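Local coordinates for protein ethanolamine kinase Pv091845 (PDB 2QG7) that probably phosphorylates ethanolamine, the first step in making phosphatidylethanolamine from it, at residues 190-199 / 370-381. Residues are numbered along the deposited sequence; the frame is centred on the assembly and turned at random.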
# COMPACT_ATOMS: atom_id res chain seq x y z
N ARG D 190 -8.74 10.06 -11.83
CA ARG D 190 -8.25 8.88 -12.49
C ARG D 190 -9.40 8.14 -13.16
O ARG D 190 -9.18 7.35 -14.06
CB ARG D 190 -7.47 7.98 -11.53
CG ARG D 190 -8.31 7.48 -10.40
CD ARG D 190 -7.65 6.45 -9.55
NE ARG D 190 -8.65 5.78 -8.73
CZ ARG D 190 -8.38 4.89 -7.78
NH1 ARG D 190 -7.11 4.56 -7.52
NH2 ARG D 190 -9.40 4.33 -7.10
N GLU D 191 -10.63 8.39 -12.73
CA GLU D 191 -11.74 7.80 -13.43
C GLU D 191 -12.05 8.58 -14.69
O GLU D 191 -12.59 7.99 -15.63
CB GLU D 191 -13.02 7.58 -12.56
CG GLU D 191 -13.17 8.51 -11.35
CD GLU D 191 -12.25 8.13 -10.15
OE1 GLU D 191 -12.25 6.94 -9.75
OE2 GLU D 191 -11.54 9.02 -9.60
N ASP D 192 -11.70 9.88 -14.73
CA ASP D 192 -11.86 10.64 -15.96
C ASP D 192 -10.91 10.18 -17.06
O ASP D 192 -11.33 10.02 -18.19
CB ASP D 192 -11.69 12.14 -15.74
CG ASP D 192 -12.81 12.73 -14.91
OD1 ASP D 192 -12.56 13.74 -14.21
OD2 ASP D 192 -13.95 12.21 -14.93
N ILE D 193 -9.63 10.01 -16.72
CA ILE D 193 -8.63 9.59 -17.70
C ILE D 193 -8.88 8.21 -18.30
O ILE D 193 -8.41 7.91 -19.39
CB ILE D 193 -7.15 9.75 -17.19
CG1 ILE D 193 -6.77 8.70 -16.10
CG2 ILE D 193 -6.90 11.23 -16.80
CD1 ILE D 193 -5.32 8.79 -15.70
N LYS D 194 -9.64 7.39 -17.58
CA LYS D 194 -9.97 6.04 -17.99
C LYS D 194 -11.21 6.05 -18.89
O LYS D 194 -11.44 5.15 -19.68
CB LYS D 194 -10.24 5.19 -16.75
CG LYS D 194 -10.49 3.67 -17.02
CD LYS D 194 -10.73 2.94 -15.72
CE LYS D 194 -11.06 1.48 -15.92
NZ LYS D 194 -9.86 0.72 -16.40
N ASN D 195 -12.02 7.10 -18.72
CA ASN D 195 -13.24 7.35 -19.49
C ASN D 195 -12.94 7.62 -20.99
O ASN D 195 -12.19 8.53 -21.32
CB ASN D 195 -13.99 8.52 -18.83
CG ASN D 195 -15.25 8.89 -19.53
OD1 ASN D 195 -15.77 8.11 -20.35
ND2 ASN D 195 -15.77 10.08 -19.24
N PRO D 196 -13.49 6.76 -21.88
CA PRO D 196 -13.27 6.80 -23.35
C PRO D 196 -13.47 8.19 -24.00
O PRO D 196 -12.82 8.52 -24.98
CB PRO D 196 -14.30 5.78 -23.88
CG PRO D 196 -14.37 4.75 -22.76
CD PRO D 196 -14.34 5.61 -21.49
N LYS D 197 -14.35 8.98 -23.42
CA LYS D 197 -14.59 10.36 -23.79
C LYS D 197 -13.32 11.23 -23.61
O LYS D 197 -13.00 12.06 -24.48
CB LYS D 197 -15.76 10.84 -22.94
CG LYS D 197 -15.98 12.37 -22.80
CD LYS D 197 -17.03 12.69 -21.67
CE LYS D 197 -17.09 14.23 -21.44
NZ LYS D 197 -18.05 14.68 -20.29
N PHE D 198 -12.58 11.03 -22.52
CA PHE D 198 -11.33 11.78 -22.29
C PHE D 198 -10.10 11.09 -22.89
O PHE D 198 -9.14 11.76 -23.25
CB PHE D 198 -11.12 12.08 -20.79
CG PHE D 198 -12.17 12.98 -20.20
CD1 PHE D 198 -13.18 12.45 -19.39
CD2 PHE D 198 -12.16 14.35 -20.45
CE1 PHE D 198 -14.16 13.27 -18.83
CE2 PHE D 198 -13.15 15.19 -19.93
CZ PHE D 198 -14.14 14.65 -19.11
N GLN D 199 -10.12 9.76 -22.97
CA GLN D 199 -9.04 9.01 -23.63
C GLN D 199 -8.77 9.58 -25.01
O GLN D 199 -7.63 9.90 -25.35
CB GLN D 199 -9.44 7.55 -23.80
CG GLN D 199 -9.40 6.66 -22.55
CD GLN D 199 -9.50 5.21 -22.96
OE1 GLN D 199 -10.46 4.81 -23.63
NE2 GLN D 199 -8.49 4.41 -22.63
N GLU D 370 -1.19 5.39 -14.55
CA GLU D 370 -1.77 6.41 -13.70
C GLU D 370 -3.28 6.30 -13.63
O GLU D 370 -3.94 7.11 -13.05
CB GLU D 370 -1.33 7.81 -14.19
CG GLU D 370 0.20 8.15 -14.05
CD GLU D 370 0.70 8.15 -12.57
OE1 GLU D 370 1.94 7.97 -12.32
OE2 GLU D 370 -0.12 8.38 -11.62
N TYR D 371 -3.83 5.28 -14.24
CA TYR D 371 -5.24 4.98 -14.18
C TYR D 371 -5.51 4.43 -12.78
O TYR D 371 -6.65 4.56 -12.24
CB TYR D 371 -5.55 3.88 -15.22
CG TYR D 371 -5.84 4.35 -16.65
CD1 TYR D 371 -5.11 5.40 -17.25
CD2 TYR D 371 -6.82 3.71 -17.42
CE1 TYR D 371 -5.37 5.80 -18.55
CE2 TYR D 371 -7.08 4.10 -18.74
CZ TYR D 371 -6.36 5.15 -19.29
OH TYR D 371 -6.64 5.56 -20.59
N ALA D 372 -4.48 3.78 -12.23
CA ALA D 372 -4.45 3.26 -10.85
C ALA D 372 -4.46 4.36 -9.79
O ALA D 372 -4.88 4.12 -8.65
CB ALA D 372 -3.24 2.37 -10.65
N GLY D 373 -3.98 5.56 -10.15
CA GLY D 373 -3.87 6.67 -9.22
C GLY D 373 -2.73 6.46 -8.23
O GLY D 373 -1.93 5.52 -8.37
N PHE D 374 -2.63 7.37 -7.26
CA PHE D 374 -1.60 7.24 -6.20
C PHE D 374 -1.89 6.07 -5.26
O PHE D 374 -1.02 5.61 -4.56
CB PHE D 374 -1.49 8.54 -5.40
CG PHE D 374 -0.72 9.62 -6.11
CD1 PHE D 374 0.63 9.44 -6.41
CD2 PHE D 374 -1.33 10.82 -6.48
CE1 PHE D 374 1.36 10.44 -7.04
CE2 PHE D 374 -0.61 11.81 -7.13
CZ PHE D 374 0.74 11.62 -7.40
N ASN D 375 -3.12 5.58 -5.28
CA ASN D 375 -3.52 4.45 -4.47
C ASN D 375 -3.08 3.13 -5.06
O ASN D 375 -3.16 2.09 -4.42
CB ASN D 375 -5.05 4.47 -4.27
CG ASN D 375 -5.50 3.56 -3.13
OD1 ASN D 375 -6.21 2.54 -3.35
ND2 ASN D 375 -5.05 3.88 -1.92
N CYS D 376 -2.63 3.17 -6.30
CA CYS D 376 -2.06 2.01 -7.02
C CYS D 376 -3.01 0.82 -7.17
O CYS D 376 -2.65 -0.34 -7.01
CB CYS D 376 -0.73 1.63 -6.40
SG CYS D 376 0.53 2.88 -6.43
N ASP D 377 -4.27 1.12 -7.47
CA ASP D 377 -5.24 0.07 -7.77
C ASP D 377 -5.00 -0.49 -9.18
O ASP D 377 -5.60 -0.02 -10.11
CB ASP D 377 -6.65 0.61 -7.63
CG ASP D 377 -6.95 1.05 -6.21
OD1 ASP D 377 -6.74 0.22 -5.28
OD2 ASP D 377 -7.41 2.21 -5.99
N TRP D 378 -4.12 -1.48 -9.30
CA TRP D 378 -3.56 -1.90 -10.60
C TRP D 378 -4.55 -2.52 -11.56
O TRP D 378 -4.30 -2.61 -12.76
CB TRP D 378 -2.38 -2.82 -10.42
CG TRP D 378 -1.22 -2.22 -9.70
CD1 TRP D 378 -0.54 -2.77 -8.66
CD2 TRP D 378 -0.58 -0.96 -9.97
NE1 TRP D 378 0.50 -1.94 -8.27
CE2 TRP D 378 0.48 -0.82 -9.05
CE3 TRP D 378 -0.80 0.07 -10.91
CZ2 TRP D 378 1.31 0.30 -9.02
CZ3 TRP D 378 0.01 1.16 -10.87
CH2 TRP D 378 1.06 1.28 -9.94
N ASP D 379 -5.70 -2.93 -11.03
CA ASP D 379 -6.77 -3.49 -11.85
C ASP D 379 -7.51 -2.42 -12.69
O ASP D 379 -8.33 -2.73 -13.57
CB ASP D 379 -7.75 -4.28 -10.96
CG ASP D 379 -8.31 -3.43 -9.80
OD1 ASP D 379 -7.53 -2.73 -9.07
OD2 ASP D 379 -9.55 -3.50 -9.58
N LEU D 380 -7.21 -1.15 -12.42
CA LEU D 380 -7.78 -0.04 -13.15
C LEU D 380 -6.95 0.31 -14.40
O LEU D 380 -7.38 1.08 -15.22
CB LEU D 380 -7.94 1.17 -12.23
CG LEU D 380 -8.91 1.05 -11.03
CD1 LEU D 380 -8.87 2.28 -10.17
CD2 LEU D 380 -10.33 0.86 -11.52
N THR D 381 -5.76 -0.27 -14.53
CA THR D 381 -4.93 -0.04 -15.70
C THR D 381 -5.62 -0.69 -16.92
O THR D 381 -6.30 -1.71 -16.76
CB THR D 381 -3.52 -0.60 -15.52
OG1 THR D 381 -3.60 -1.99 -15.20
CG2 THR D 381 -2.76 0.16 -14.43
O HOH W 1 -9.09 4.71 -13.30
O HOH W 2 -6.30 8.30 -21.04
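Arg190 reaches Asp377 with both terminal nitrogens converging on one carboxylate oxygen. Arg190 NH1 lies 2.8 Å from Asp377 OD2 and makes the straighter bond of this salt bridge (146°), meeting OD2 on its anti side; the NH2 bond is weak, and the two groups' planes stand 69° apart, which rules out a coplanar paired bridge. Because the chain is extended from CG to NE, the guanidinium arrives beside the 373–376 turn, where Leu380 CD1 covers one face, 3.6 Å from Arg190 CZ. Further along, the backbone from Ile193 C to Lys194 N crosses one face of the Tyr371 ring, with Ile193 CD1 3.7 Å from Tyr371 CD1 and Lys194 CG equally close to Tyr371 CD2. Tyr371 OH accepts from Gln199 NE2 (3.0 Å, 162°), a donor near the ring plane. The contact thus ties helix 190-194 and the start of helix 196-210 to the loop joining helices 360-369 and 384-395, within the helical part of a protein-kinase-like fold. Lys194 NZ, turned by the bend at its last torsion, donates to Leu380 O at 2.8 Å from above the carbonyl plane. One water donates to both Arg190 O and Tyr371 O; another links Ile193 O with the Tyr371 hydroxyl. In the second shell, Glu386 forms a salt bridge with Lys194, while its backbone carbonyl accepts from Gln199 NE2; His389 bonds to Gln199 OE1, fixing both ends of that amide.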